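Local coordinates for protein triacylglycerol lipase (Clostridium botulinum, PDB 5AH1) that probably hydrolyses ester bonds of triacylglycerols and cleaves synthetic polyesters, as a zinc-binding esterase of the alpha/beta-hydrolase family, at residues Asp92-Tyr97 with Ser265-Lys270; Pro230-Thr235 with Gly394-Ser399; Glu173-Leu178 with Trp220-Ser225; Leu58-Glu63 with Met441-Phe446; Tyr146-Ala151 with Ile203-Glu208. All coordinates share one frame; numbering follows the deposited sequence.

Overall arrangement
Contact 4 is the outermost closure. It joins residues 58-63, before the first strand of the central parallel sheet, to the late helix 437-448, and encloses the other four. Contact 1 opens next, at 92-97, and closes at 265-270, tying two loops. Contacts 5 and 3 nest within it. Contact 5 opens at 146-151 beside the zinc ion and closes at 203-208, after contact 3 has opened at 173-178, so these two cross. Contact 3 closes at 220-225 and pairs neighbouring strands of the sheet. Contact 2 opens at 230-235, crosses contact 1, and closes at 394-399. Contacts 3 and 4 touch through Ser225 and Tyr443.

Contact 1 of 5, residues Asp92-Tyr97 with Ser265-Lys270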
# COMPACT_ATOMS: atom_id res chain seq x y z
N ASP A 92 -14.26 2.55 -9.62
CA ASP A 92 -15.42 1.96 -10.29
C ASP A 92 -15.80 0.60 -9.70
O ASP A 92 -16.64 -0.10 -10.26
CB ASP A 92 -15.12 1.78 -11.78
CG ASP A 92 -13.97 0.80 -12.03
OD1 ASP A 92 -12.97 0.84 -11.29
OD2 ASP A 92 -14.08 -0.01 -12.98
N GLU A 93 -15.20 0.23 -8.58
CA GLU A 93 -15.47 -1.06 -7.95
C GLU A 93 -16.11 -0.88 -6.58
O GLU A 93 -16.13 0.23 -6.04
CB GLU A 93 -14.17 -1.88 -7.85
CG GLU A 93 -13.54 -2.14 -9.22
CD GLU A 93 -12.31 -3.02 -9.19
OE1 GLU A 93 -11.20 -2.51 -8.96
OE2 GLU A 93 -12.43 -4.23 -9.46
N LEU A 94 -16.68 -1.96 -6.06
CA LEU A 94 -17.28 -2.00 -4.72
C LEU A 94 -18.46 -1.06 -4.57
O LEU A 94 -18.73 -0.56 -3.47
CB LEU A 94 -16.24 -1.72 -3.62
CG LEU A 94 -15.00 -2.60 -3.62
CD1 LEU A 94 -14.16 -2.29 -2.38
CD2 LEU A 94 -15.37 -4.09 -3.68
N LEU A 95 -19.18 -0.84 -5.67
CA LEU A 95 -20.41 -0.04 -5.66
C LEU A 95 -20.18 1.32 -5.03
O LEU A 95 -21.04 1.85 -4.33
CB LEU A 95 -21.52 -0.80 -4.94
CG LEU A 95 -21.92 -2.10 -5.66
CD1 LEU A 95 -22.90 -2.90 -4.85
CD2 LEU A 95 -22.49 -1.82 -7.04
N GLY A 96 -19.02 1.90 -5.31
CA GLY A 96 -18.75 3.27 -4.92
C GLY A 96 -18.03 3.44 -3.60
O GLY A 96 -17.64 4.57 -3.27
N TYR A 97 -17.85 2.37 -2.83
CA TYR A 97 -17.08 2.48 -1.60
C TYR A 97 -15.63 2.67 -1.98
O TYR A 97 -15.07 1.83 -2.68
CB TYR A 97 -17.23 1.23 -0.74
CG TYR A 97 -16.72 1.43 0.67
CD1 TYR A 97 -17.55 1.92 1.66
CD2 TYR A 97 -15.39 1.16 1.00
CE1 TYR A 97 -17.08 2.13 2.94
CE2 TYR A 97 -14.92 1.38 2.28
CZ TYR A 97 -15.77 1.85 3.25
OH TYR A 97 -15.32 2.08 4.52
N SER A 265 -20.45 -9.46 -8.71
CA SER A 265 -19.41 -9.01 -9.64
C SER A 265 -19.15 -7.52 -9.48
O SER A 265 -19.50 -6.73 -10.35
CB SER A 265 -19.82 -9.31 -11.08
OG SER A 265 -20.06 -10.69 -11.22
N ILE A 266 -18.52 -7.15 -8.38
CA ILE A 266 -18.25 -5.75 -8.09
C ILE A 266 -16.77 -5.52 -7.78
O ILE A 266 -16.39 -4.45 -7.30
CB ILE A 266 -19.17 -5.22 -6.95
CG1 ILE A 266 -18.90 -5.93 -5.63
CG2 ILE A 266 -20.63 -5.36 -7.38
CD1 ILE A 266 -19.72 -5.39 -4.44
N TYR A 267 -15.93 -6.51 -8.06
CA TYR A 267 -14.49 -6.35 -7.97
C TYR A 267 -13.78 -7.40 -8.83
O TYR A 267 -14.32 -8.45 -9.11
CB TYR A 267 -14.00 -6.40 -6.51
CG TYR A 267 -14.32 -7.67 -5.79
CD1 TYR A 267 -15.56 -7.86 -5.19
CD2 TYR A 267 -13.40 -8.71 -5.73
CE1 TYR A 267 -15.86 -9.03 -4.53
CE2 TYR A 267 -13.69 -9.87 -5.07
CZ TYR A 267 -14.93 -10.04 -4.48
OH TYR A 267 -15.19 -11.23 -3.84
N ASP A 268 -12.56 -7.07 -9.24
CA ASP A 268 -11.78 -7.85 -10.19
C ASP A 268 -10.40 -8.00 -9.56
O ASP A 268 -9.81 -7.02 -9.10
CB ASP A 268 -11.74 -7.04 -11.50
CG ASP A 268 -10.88 -7.67 -12.61
OD1 ASP A 268 -10.18 -8.68 -12.41
OD2 ASP A 268 -10.93 -7.09 -13.73
N LEU A 269 -9.90 -9.23 -9.48
CA LEU A 269 -8.58 -9.48 -8.87
C LEU A 269 -7.42 -9.21 -9.82
O LEU A 269 -6.27 -9.19 -9.40
CB LEU A 269 -8.48 -10.90 -8.33
CG LEU A 269 -9.52 -11.25 -7.27
CD1 LEU A 269 -9.47 -12.73 -6.94
CD2 LEU A 269 -9.34 -10.40 -6.02
N LYS A 270 -7.72 -8.98 -11.10
CA LYS A 270 -6.75 -8.46 -12.06
C LYS A 270 -5.52 -9.35 -12.22
O LYS A 270 -4.41 -8.86 -12.44
CB LYS A 270 -6.35 -7.02 -11.69
CG LYS A 270 -7.55 -6.14 -11.37
CD LYS A 270 -7.23 -4.65 -11.18
CE LYS A 270 -8.49 -3.86 -10.87
NZ LYS A 270 -9.09 -4.20 -9.57
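Glu93 and Lys270 meet across two irregular loops of this alpha/beta-hydrolase. One loop follows strand 80-83. The other runs between helices 242-257 and 284-292, and contains an Asx turn at Asp268.

The two side chains run toward each other, and Lys270 NZ forms a 2.8 Å salt bridge with Glu93 OE1, using the syn lone pair of that oxygen. NZ also donates to Asp268 O, so the ammonium is shared between a carboxylate and a carbonyl. Glu93 OE1 has a further donor in Gly90 N. The other oxygen, OE2, takes a weak, bent bond from Asp268 N. The carboxylate of Asp268 turns elsewhere: OD1 accepts Lys270 N to make the Asx turn, and OD2 forms a salt bridge with Arg161.

One backbone bond links the loops directly. Leu94 N reaches Ile266 O at 2.8 Å and is nearly straight (165°).

Apolar contacts flank it. Leu95 and Ile266 cross at about a right angle, with Leu95 CG 3.9 Å from Ile266 CG2. Leu253 of helix 242-257 touches both Leu94 and Tyr267. CG1 of Ile266 sits between its own N and carbonyl carbon (chi1 64°), and this places CG2 beside Leu95. Leu94 CD2 rests 3.9 Å from Tyr267 CB.

Contact 2 of 5, residues Pro230-Thr235 with Gly394-Ser399; sequences PNDGTT and GPKLGS
Asp232 and Lys396 form the tight part of this contact between two loops. The first loop makes a type I turn, Pro230 to Gly233, before helix 235-239. The second leads to strand 403-405, an outermost strand of the parallel sheet.

Asp232 OD1 takes two neighbouring peptide N-H groups. Lys396 N comes at 2.8 Å on the syn lone pair, almost perfectly straight (177°). Leu397 N comes at 2.9 Å from well above the carboxylate plane. The other oxygen, OD2, binds Lys396 NZ at 2.8 Å, on the syn side and tilted out of plane. The lysine chain crosses the aspartate at about a right angle. It bends at chi3 and chi4, which brings NZ back to OD2, where it also donates to Gly394 O (3.0 Å). Asp393, by a salt bridge, and Ile390 O also hold that amine. Close by, Asn231 CB packs 3.4 Å from Gly394 C, while Asn231 OD1 is held by Arg189. Asn317 of helix 310-317 clamps the two loops, bonding both Asn231 O and Leu397 O.

The outer side is looser. Lys396 starts a type II turn to Ser399 that lies toward solvent. Leu397 is partly exposed, with CD1 3.8 Å from Asp232 CB.

Two amides and an ammonium thus bind one buried carboxylate, which would probably favour its charged form.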
# COMPACT_ATOMS: atom_id res chain seq x y z
N PRO A 230 4.30 -1.92 4.95
CA PRO A 230 5.26 -2.95 5.38
C PRO A 230 6.60 -2.78 4.67
O PRO A 230 6.98 -3.56 3.81
CB PRO A 230 4.57 -4.24 4.98
CG PRO A 230 3.79 -3.87 3.75
CD PRO A 230 3.29 -2.47 4.02
N ASN A 231 7.32 -1.71 5.00
CA ASN A 231 8.59 -1.47 4.35
C ASN A 231 9.63 -2.56 4.64
O ASN A 231 10.53 -2.80 3.83
CB ASN A 231 9.13 -0.08 4.70
CG ASN A 231 8.45 1.05 3.93
OD1 ASN A 231 8.41 1.03 2.70
ND2 ASN A 231 7.94 2.05 4.65
N ASP A 232 9.48 -3.22 5.79
CA ASP A 232 10.23 -4.42 6.13
C ASP A 232 9.34 -5.66 6.20
O ASP A 232 9.69 -6.65 6.83
CB ASP A 232 10.97 -4.25 7.47
CG ASP A 232 12.14 -3.30 7.38
OD1 ASP A 232 12.80 -3.24 6.32
OD2 ASP A 232 12.41 -2.63 8.40
N GLY A 233 8.20 -5.64 5.51
CA GLY A 233 7.27 -6.76 5.53
C GLY A 233 6.35 -6.72 6.74
O GLY A 233 6.41 -5.82 7.58
N THR A 234 5.47 -7.70 6.80
CA THR A 234 4.64 -7.90 7.95
C THR A 234 4.68 -9.36 8.35
O THR A 234 4.55 -10.25 7.51
CB THR A 234 3.17 -7.47 7.72
OG1 THR A 234 2.41 -7.95 8.81
CG2 THR A 234 2.60 -8.00 6.39
N THR A 235 4.82 -9.60 9.65
CA THR A 235 4.84 -10.98 10.13
C THR A 235 3.47 -11.64 10.04
O THR A 235 3.38 -12.85 10.19
CB THR A 235 5.42 -11.10 11.54
OG1 THR A 235 4.59 -10.43 12.49
CG2 THR A 235 6.85 -10.57 11.60
N GLY A 394 10.27 2.84 7.30
CA GLY A 394 11.13 2.80 6.14
C GLY A 394 11.84 1.48 6.08
O GLY A 394 11.82 0.72 7.04
N PRO A 395 12.44 1.19 4.92
CA PRO A 395 13.15 -0.08 4.75
C PRO A 395 14.44 -0.08 5.56
O PRO A 395 15.20 0.90 5.50
CB PRO A 395 13.42 -0.11 3.25
CG PRO A 395 13.54 1.36 2.89
CD PRO A 395 12.49 2.03 3.71
N LYS A 396 14.67 -1.18 6.28
CA LYS A 396 15.88 -1.40 7.07
C LYS A 396 16.48 -2.77 6.77
O LYS A 396 17.70 -2.87 6.62
CB LYS A 396 15.55 -1.27 8.57
CG LYS A 396 15.05 0.12 8.93
CD LYS A 396 14.59 0.26 10.35
CE LYS A 396 13.35 -0.53 10.71
NZ LYS A 396 12.17 -0.25 9.83
N LEU A 397 15.66 -3.81 6.66
CA LEU A 397 16.15 -5.13 6.26
C LEU A 397 16.73 -5.04 4.88
O LEU A 397 16.07 -4.63 3.94
CB LEU A 397 15.01 -6.16 6.27
CG LEU A 397 14.24 -6.38 7.58
CD1 LEU A 397 13.11 -7.40 7.33
CD2 LEU A 397 15.12 -6.83 8.72
N GLY A 398 18.00 -5.39 4.74
CA GLY A 398 18.66 -5.36 3.45
C GLY A 398 18.80 -4.00 2.80
O GLY A 398 19.08 -3.94 1.60
N SER A 399 18.63 -2.91 3.56
CA SER A 399 18.60 -1.56 3.00
C SER A 399 19.78 -0.71 3.42
O SER A 399 20.26 -0.83 4.54
CB SER A 399 17.31 -0.84 3.44
OG SER A 399 17.19 0.44 2.83

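Contact 3 of 5, residues Glu173-Leu178 with Trp220-Ser225; sequences ENKIHL and WIHSVS
Ile176 to Leu178 and Ser223 to Ser225 run parallel, the axes of these short segments 4.9 Å apart at closest and 21° from exact alignment, with an irregular step at His222. Backbone bonds link the strands on both sides of the step. Ile176 N bonds Trp220 O, and His222 N bonds Ile176 O at 2.8 Å. Further along, Leu178 N bonds Ser223 O, and Ser225 N bonds Leu178 O.

On one face, Ile221 CD1 lies 3.6 Å from both Ile176 CG1 and Leu178 CD1. Ile176 and Ile221 point the same way, side by side.

On the other face, His177 ND1 and Ser223 OG share a hydrogen bond of 2.7 Å at the edge of the imidazole; either may be the donor. Asn76 OD1 bonds NE2, so bonds at both nitrogens fix the ring's rotation. His177 CE1 also meets the edge of the His222 ring, the two planes 59° apart. A water links Ser223 OG, Ser225 OG and Leu178 O, and Ser225 OG also bonds Tyr443 OH.

These are central, adjacent strands of the parallel sheet of an alpha/beta-hydrolase. The end of strand 176-181 runs into a GxSxG sequence, Gly180 to Gly184, consistent with the nucleophile elbow of this fold.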
# COMPACT_ATOMS: atom_id res chain seq x y z
N GLU A 173 9.68 17.61 -15.83
CA GLU A 173 9.15 18.93 -15.49
C GLU A 173 7.80 18.82 -14.77
O GLU A 173 7.55 19.54 -13.80
CB GLU A 173 9.01 19.79 -16.75
CG GLU A 173 10.32 20.16 -17.42
CD GLU A 173 11.03 18.98 -18.07
OE1 GLU A 173 10.35 18.14 -18.72
OE2 GLU A 173 12.27 18.87 -17.93
N ASN A 174 6.94 17.93 -15.26
CA ASN A 174 5.62 17.71 -14.66
C ASN A 174 5.65 16.52 -13.70
O ASN A 174 5.17 15.41 -14.03
CB ASN A 174 4.59 17.46 -15.75
CG ASN A 174 4.48 18.62 -16.71
OD1 ASN A 174 4.61 19.79 -16.33
ND2 ASN A 174 4.23 18.31 -17.97
N LYS A 175 6.21 16.76 -12.52
CA LYS A 175 6.40 15.72 -11.52
C LYS A 175 5.11 15.46 -10.75
O LYS A 175 4.14 16.22 -10.85
CB LYS A 175 7.51 16.13 -10.54
CG LYS A 175 8.85 16.44 -11.16
CD LYS A 175 9.88 16.64 -10.04
CE LYS A 175 11.15 17.29 -10.51
NZ LYS A 175 11.91 16.42 -11.41
N ILE A 176 5.12 14.38 -9.97
CA ILE A 176 4.01 14.07 -9.09
C ILE A 176 4.49 13.73 -7.68
O ILE A 176 5.66 13.42 -7.47
CB ILE A 176 3.17 12.87 -9.63
CG1 ILE A 176 3.99 11.57 -9.63
CG2 ILE A 176 2.64 13.20 -11.02
CD1 ILE A 176 3.17 10.33 -10.03
N HIS A 177 3.56 13.77 -6.74
CA HIS A 177 3.74 13.26 -5.39
C HIS A 177 3.01 11.92 -5.34
O HIS A 177 1.81 11.87 -5.62
CB HIS A 177 3.09 14.15 -4.35
CG HIS A 177 3.64 15.54 -4.30
ND1 HIS A 177 4.89 15.82 -3.79
CD2 HIS A 177 3.11 16.72 -4.71
CE1 HIS A 177 5.09 17.13 -3.87
NE2 HIS A 177 4.03 17.69 -4.42
N LEU A 178 3.71 10.84 -4.98
CA LEU A 178 3.06 9.55 -4.82
C LEU A 178 2.76 9.30 -3.36
O LEU A 178 3.63 9.49 -2.50
CB LEU A 178 3.95 8.42 -5.34
CG LEU A 178 4.00 8.29 -6.86
CD1 LEU A 178 5.18 7.42 -7.29
CD2 LEU A 178 2.70 7.72 -7.39
N TRP A 220 10.53 11.75 -12.43
CA TRP A 220 9.14 12.18 -12.51
C TRP A 220 8.48 12.33 -11.14
O TRP A 220 7.36 12.79 -11.05
CB TRP A 220 8.34 11.12 -13.25
CG TRP A 220 8.67 10.94 -14.70
CD1 TRP A 220 9.58 11.64 -15.44
CD2 TRP A 220 8.05 10.01 -15.59
NE1 TRP A 220 9.56 11.19 -16.74
CE2 TRP A 220 8.63 10.20 -16.86
CE3 TRP A 220 7.06 9.03 -15.43
CZ2 TRP A 220 8.24 9.45 -17.97
CZ3 TRP A 220 6.68 8.29 -16.53
CH2 TRP A 220 7.27 8.50 -17.79
N ILE A 221 9.18 11.87 -10.09
CA ILE A 221 8.60 11.73 -8.76
C ILE A 221 9.27 12.71 -7.81
O ILE A 221 10.47 12.65 -7.59
CB ILE A 221 8.78 10.30 -8.23
CG1 ILE A 221 8.33 9.26 -9.27
CG2 ILE A 221 8.05 10.17 -6.93
CD1 ILE A 221 6.90 9.40 -9.75
N HIS A 222 8.49 13.65 -7.27
CA HIS A 222 9.05 14.62 -6.33
C HIS A 222 9.09 14.08 -4.91
O HIS A 222 10.03 14.36 -4.16
CB HIS A 222 8.27 15.93 -6.38
CG HIS A 222 9.00 17.08 -5.78
ND1 HIS A 222 10.32 17.35 -6.07
CD2 HIS A 222 8.59 18.04 -4.92
CE1 HIS A 222 10.69 18.43 -5.42
NE2 HIS A 222 9.67 18.86 -4.70
N SER A 223 8.06 13.33 -4.52
CA SER A 223 8.02 12.73 -3.21
C SER A 223 7.31 11.40 -3.24
O SER A 223 6.45 11.15 -4.08
CB SER A 223 7.33 13.66 -2.21
OG SER A 223 5.93 13.74 -2.43
N VAL A 224 7.69 10.58 -2.27
CA VAL A 224 7.11 9.28 -1.99
C VAL A 224 6.70 9.27 -0.52
O VAL A 224 7.53 9.49 0.35
CB VAL A 224 8.15 8.17 -2.24
CG1 VAL A 224 7.76 6.84 -1.58
CG2 VAL A 224 8.36 8.00 -3.72
N SER A 225 5.42 9.05 -0.26
CA SER A 225 4.89 8.99 1.09
C SER A 225 4.28 7.62 1.31
O SER A 225 3.37 7.23 0.56
CB SER A 225 3.82 10.05 1.32
OG SER A 225 4.34 11.35 1.26
O HOH W 1 4.14 12.07 -1.34

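Contact 4 of 5, residues Leu58-Glu63 with Met441-Phe446; sequences LKFPVE and MDYASF
The Phe60 ring has the N and CA of Tyr443 over one face and CD of its own neighbour Pro61 over the other, 3.5 Å above the plane. At its edge lie Val62 O and Phe446 CD2, the latter 3.9 Å from Phe60 CE2. The Tyr443 ring is turned 31° from the Phe60 ring and meets it obliquely, with Tyr443 CD1 3.4 Å from Phe60 CE1. The Phe446 ring is turned further, by 55°. Together the three rings make an aromatic cluster, joining the 58-63 loop, ahead of strand 80-83, to helix 437-448. Trp439 of the same helix adds an edge-to-face contact with Phe60. CG of Phe60 lies opposite its backbone N (chi1 -171°), which turns the ring toward the helix, against Tyr443 and Phe446. Val62 CG2 reaches Phe446 CE2 at 3.9 Å, obliquely to that ring. Toward the exposed Asp442, Phe60 CB rests 3.7 Å from Asp442 CB. A water there accepts from Phe60 N and donates to Asp442 OD2.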
# COMPACT_ATOMS: atom_id res chain seq x y z
N LEU A 58 -9.00 13.46 12.51
CA LEU A 58 -7.58 13.22 12.71
C LEU A 58 -6.85 14.53 12.47
O LEU A 58 -7.14 15.23 11.50
CB LEU A 58 -7.07 12.15 11.74
CG LEU A 58 -5.73 11.52 12.09
CD1 LEU A 58 -5.85 10.68 13.37
CD2 LEU A 58 -5.23 10.65 10.94
N LYS A 59 -5.90 14.86 13.35
CA LYS A 59 -5.17 16.11 13.25
C LYS A 59 -3.78 15.93 12.66
O LYS A 59 -2.96 15.14 13.16
CB LYS A 59 -5.06 16.76 14.63
CG LYS A 59 -6.41 17.08 15.24
CD LYS A 59 -6.26 17.71 16.61
CE LYS A 59 -7.60 18.14 17.19
NZ LYS A 59 -7.42 19.13 18.29
N PHE A 60 -3.51 16.68 11.60
CA PHE A 60 -2.19 16.62 10.99
C PHE A 60 -1.22 17.25 11.99
O PHE A 60 -1.51 18.30 12.56
CB PHE A 60 -2.19 17.33 9.64
CG PHE A 60 -0.93 17.11 8.88
CD1 PHE A 60 -0.77 15.94 8.15
CD2 PHE A 60 0.10 18.03 8.91
CE1 PHE A 60 0.41 15.69 7.47
CE2 PHE A 60 1.28 17.79 8.22
CZ PHE A 60 1.43 16.62 7.49
N PRO A 61 -0.08 16.61 12.26
CA PRO A 61 0.66 16.96 13.48
C PRO A 61 1.64 18.13 13.39
O PRO A 61 2.04 18.62 14.44
CB PRO A 61 1.44 15.68 13.78
CG PRO A 61 1.68 15.11 12.43
CD PRO A 61 0.42 15.36 11.66
N VAL A 62 2.03 18.56 12.20
CA VAL A 62 3.09 19.56 12.09
C VAL A 62 2.77 20.57 11.00
O VAL A 62 1.97 20.32 10.10
CB VAL A 62 4.47 18.91 11.78
CG1 VAL A 62 4.87 17.95 12.89
CG2 VAL A 62 4.44 18.18 10.45
N GLU A 63 3.38 21.74 11.15
CA GLU A 63 3.41 22.72 10.07
C GLU A 63 4.66 22.47 9.24
O GLU A 63 5.65 21.90 9.71
CB GLU A 63 3.43 24.15 10.63
CG GLU A 63 2.10 24.61 11.24
CD GLU A 63 1.01 24.86 10.19
OE1 GLU A 63 1.27 25.56 9.17
OE2 GLU A 63 -0.13 24.37 10.39
N MET A 441 -6.04 16.89 3.46
CA MET A 441 -5.95 18.23 2.88
C MET A 441 -4.74 18.99 3.42
O MET A 441 -4.02 19.65 2.67
CB MET A 441 -7.27 18.99 3.09
CG MET A 441 -8.38 18.40 2.20
SD MET A 441 -9.97 19.18 2.29
CE MET A 441 -10.47 18.63 3.90
N ASP A 442 -4.50 18.87 4.73
CA ASP A 442 -3.33 19.49 5.33
C ASP A 442 -2.05 18.86 4.82
O ASP A 442 -1.05 19.56 4.65
CB ASP A 442 -3.39 19.41 6.86
CG ASP A 442 -4.38 20.41 7.46
OD1 ASP A 442 -4.87 21.30 6.73
OD2 ASP A 442 -4.66 20.29 8.68
N TYR A 443 -2.05 17.55 4.57
CA TYR A 443 -0.84 16.92 4.06
C TYR A 443 -0.57 17.38 2.63
O TYR A 443 0.58 17.60 2.27
CB TYR A 443 -0.94 15.39 4.09
CG TYR A 443 0.38 14.67 3.88
CD1 TYR A 443 1.58 15.18 4.35
CD2 TYR A 443 0.41 13.44 3.25
CE1 TYR A 443 2.76 14.50 4.19
CE2 TYR A 443 1.59 12.75 3.09
CZ TYR A 443 2.76 13.29 3.56
OH TYR A 443 3.96 12.61 3.44
N ALA A 444 -1.62 17.51 1.83
CA ALA A 444 -1.44 17.99 0.46
C ALA A 444 -0.83 19.39 0.49
O ALA A 444 0.06 19.69 -0.29
CB ALA A 444 -2.76 18.02 -0.29
N SER A 445 -1.33 20.24 1.38
CA SER A 445 -0.77 21.59 1.55
C SER A 445 0.71 21.50 1.92
O SER A 445 1.56 22.18 1.34
CB SER A 445 -1.54 22.38 2.60
OG SER A 445 -2.86 22.68 2.17
N PHE A 446 1.03 20.63 2.88
CA PHE A 446 2.40 20.42 3.32
C PHE A 446 3.28 20.06 2.12
O PHE A 446 4.32 20.68 1.90
CB PHE A 446 2.40 19.31 4.40
CG PHE A 446 3.76 18.96 4.98
CD1 PHE A 446 4.60 18.08 4.33
CD2 PHE A 446 4.17 19.49 6.19
CE1 PHE A 446 5.83 17.73 4.86
CE2 PHE A 446 5.39 19.14 6.74
CZ PHE A 446 6.23 18.26 6.08
O HOH W 2 -5.46 18.18 10.22

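Contact 5 of 5, residues Tyr146-Ala151 with Ile203-Glu208. With ZN (zinc ion), chain B.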
# COMPACT_ATOMS: atom_id res chain seq x y z
N TYR A 146 5.26 -6.05 -18.43
CA TYR A 146 5.96 -6.52 -17.24
C TYR A 146 7.44 -6.80 -17.48
O TYR A 146 8.15 -7.12 -16.54
CB TYR A 146 5.28 -7.80 -16.73
CG TYR A 146 3.86 -7.60 -16.28
CD1 TYR A 146 3.58 -6.90 -15.12
CD2 TYR A 146 2.78 -8.09 -17.02
CE1 TYR A 146 2.29 -6.71 -14.70
CE2 TYR A 146 1.48 -7.91 -16.60
CZ TYR A 146 1.24 -7.21 -15.44
OH TYR A 146 -0.07 -7.05 -15.04
N GLY A 147 7.88 -6.67 -18.73
CA GLY A 147 9.25 -6.95 -19.10
C GLY A 147 9.40 -8.35 -19.64
O GLY A 147 8.94 -9.32 -19.03
N GLU A 148 10.03 -8.49 -20.80
CA GLU A 148 10.27 -9.84 -21.34
C GLU A 148 11.01 -10.73 -20.34
O GLU A 148 10.63 -11.88 -20.12
CB GLU A 148 11.05 -9.78 -22.64
CG GLU A 148 11.30 -11.14 -23.27
CD GLU A 148 11.99 -11.03 -24.61
OE1 GLU A 148 11.30 -10.77 -25.61
OE2 GLU A 148 13.23 -11.17 -24.64
N ALA A 149 12.08 -10.20 -19.76
CA ALA A 149 12.93 -11.02 -18.92
C ALA A 149 12.16 -11.49 -17.69
O ALA A 149 12.18 -12.66 -17.34
CB ALA A 149 14.19 -10.28 -18.54
N HIS A 150 11.49 -10.56 -17.04
CA HIS A 150 10.69 -10.87 -15.87
C HIS A 150 9.60 -11.87 -16.20
O HIS A 150 9.42 -12.87 -15.49
CB HIS A 150 10.06 -9.58 -15.34
CG HIS A 150 9.10 -9.81 -14.22
ND1 HIS A 150 9.44 -9.67 -12.89
CD2 HIS A 150 7.79 -10.15 -14.24
CE1 HIS A 150 8.38 -9.92 -12.14
NE2 HIS A 150 7.37 -10.23 -12.94
N ALA A 151 8.88 -11.63 -17.29
CA ALA A 151 7.77 -12.50 -17.63
C ALA A 151 8.26 -13.92 -17.95
O ALA A 151 7.61 -14.91 -17.62
CB ALA A 151 6.99 -11.92 -18.80
N ILE A 203 17.06 -4.45 -19.62
CA ILE A 203 17.90 -3.75 -20.59
C ILE A 203 18.78 -4.74 -21.35
O ILE A 203 18.98 -4.58 -22.56
CB ILE A 203 18.78 -2.69 -19.89
CG1 ILE A 203 17.92 -1.52 -19.40
CG2 ILE A 203 19.90 -2.18 -20.81
CD1 ILE A 203 18.64 -0.65 -18.38
N ASN A 204 19.32 -5.73 -20.65
CA ASN A 204 20.31 -6.62 -21.24
C ASN A 204 19.74 -7.83 -21.98
O ASN A 204 20.48 -8.54 -22.62
CB ASN A 204 21.30 -7.12 -20.18
CG ASN A 204 22.19 -6.01 -19.65
OD1 ASN A 204 22.44 -5.03 -20.34
ND2 ASN A 204 22.70 -6.19 -18.44
N CYS A 205 18.44 -8.08 -21.91
CA CYS A 205 17.94 -9.31 -22.51
C CYS A 205 17.66 -9.18 -24.00
O CYS A 205 17.41 -10.19 -24.67
CB CYS A 205 16.73 -9.84 -21.76
SG CYS A 205 15.24 -8.93 -22.09
N GLY A 206 17.73 -7.97 -24.55
CA GLY A 206 17.62 -7.81 -25.99
C GLY A 206 16.21 -7.99 -26.52
O GLY A 206 16.02 -8.47 -27.64
N GLN A 207 15.21 -7.61 -25.74
CA GLN A 207 13.81 -7.70 -26.16
C GLN A 207 13.45 -6.61 -27.16
O GLN A 207 14.11 -5.56 -27.22
CB GLN A 207 12.88 -7.59 -24.95
CG GLN A 207 12.80 -6.21 -24.32
CD GLN A 207 12.27 -6.31 -22.91
OE1 GLN A 207 11.06 -6.45 -22.69
NE2 GLN A 207 13.17 -6.29 -21.93
N GLU A 208 12.39 -6.86 -27.92
CA GLU A 208 11.84 -5.84 -28.80
C GLU A 208 10.99 -4.88 -28.01
O GLU A 208 10.20 -5.27 -27.13
CB GLU A 208 11.00 -6.46 -29.93
CG GLU A 208 11.79 -7.26 -30.95
CD GLU A 208 12.82 -6.43 -31.71
OE1 GLU A 208 12.44 -5.61 -32.57
OE2 GLU A 208 14.02 -6.59 -31.44
ZN ZN B . 5.38 -10.64 -12.45
O HOH W 3 10.97 -9.33 -27.71
O HOH W 4 14.89 -11.11 -26.44
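Gln207 OE1 takes Glu148 N at 3.0 Å. The bond is straight at the hydrogen (164°), but the donor stands above the carbonyl plane. A chi1 of 71° tucks Gln207 CG against its own backbone, and from there the extended chain carries OE1 to the start of helix 148-154. Glu148 and Cys205 are each modelled in two conformers, so their side-chain details hold for one copy. In that copy Glu148 and Gln207 lie antiparallel, with the carboxylate and amide planes only 14° apart. The extended glutamate chain runs alongside Gln207, its CD 3.6 Å from Gln207 CB. A water bridges Glu148 OE1 and Glu208 N. Cys205 SG lies 3.9 Å from Ala149 CB.

Glu202 continues the grip on the helix start. It accepts Gln207 NE2 and Ala149 N through one oxygen and His150 N through the other. Thus three successive amides of the first turn are bonded.

On the same turn, His150 NE2 binds the zinc ion at 2.1 Å, with Asp130, His156 and Asp302 completing the site. The His150 ring stacks on Trp129. The contact joins the start of helix 148-154, between strands 142-145 and 159-163, to residues 203-208, leading out of helix 200-204.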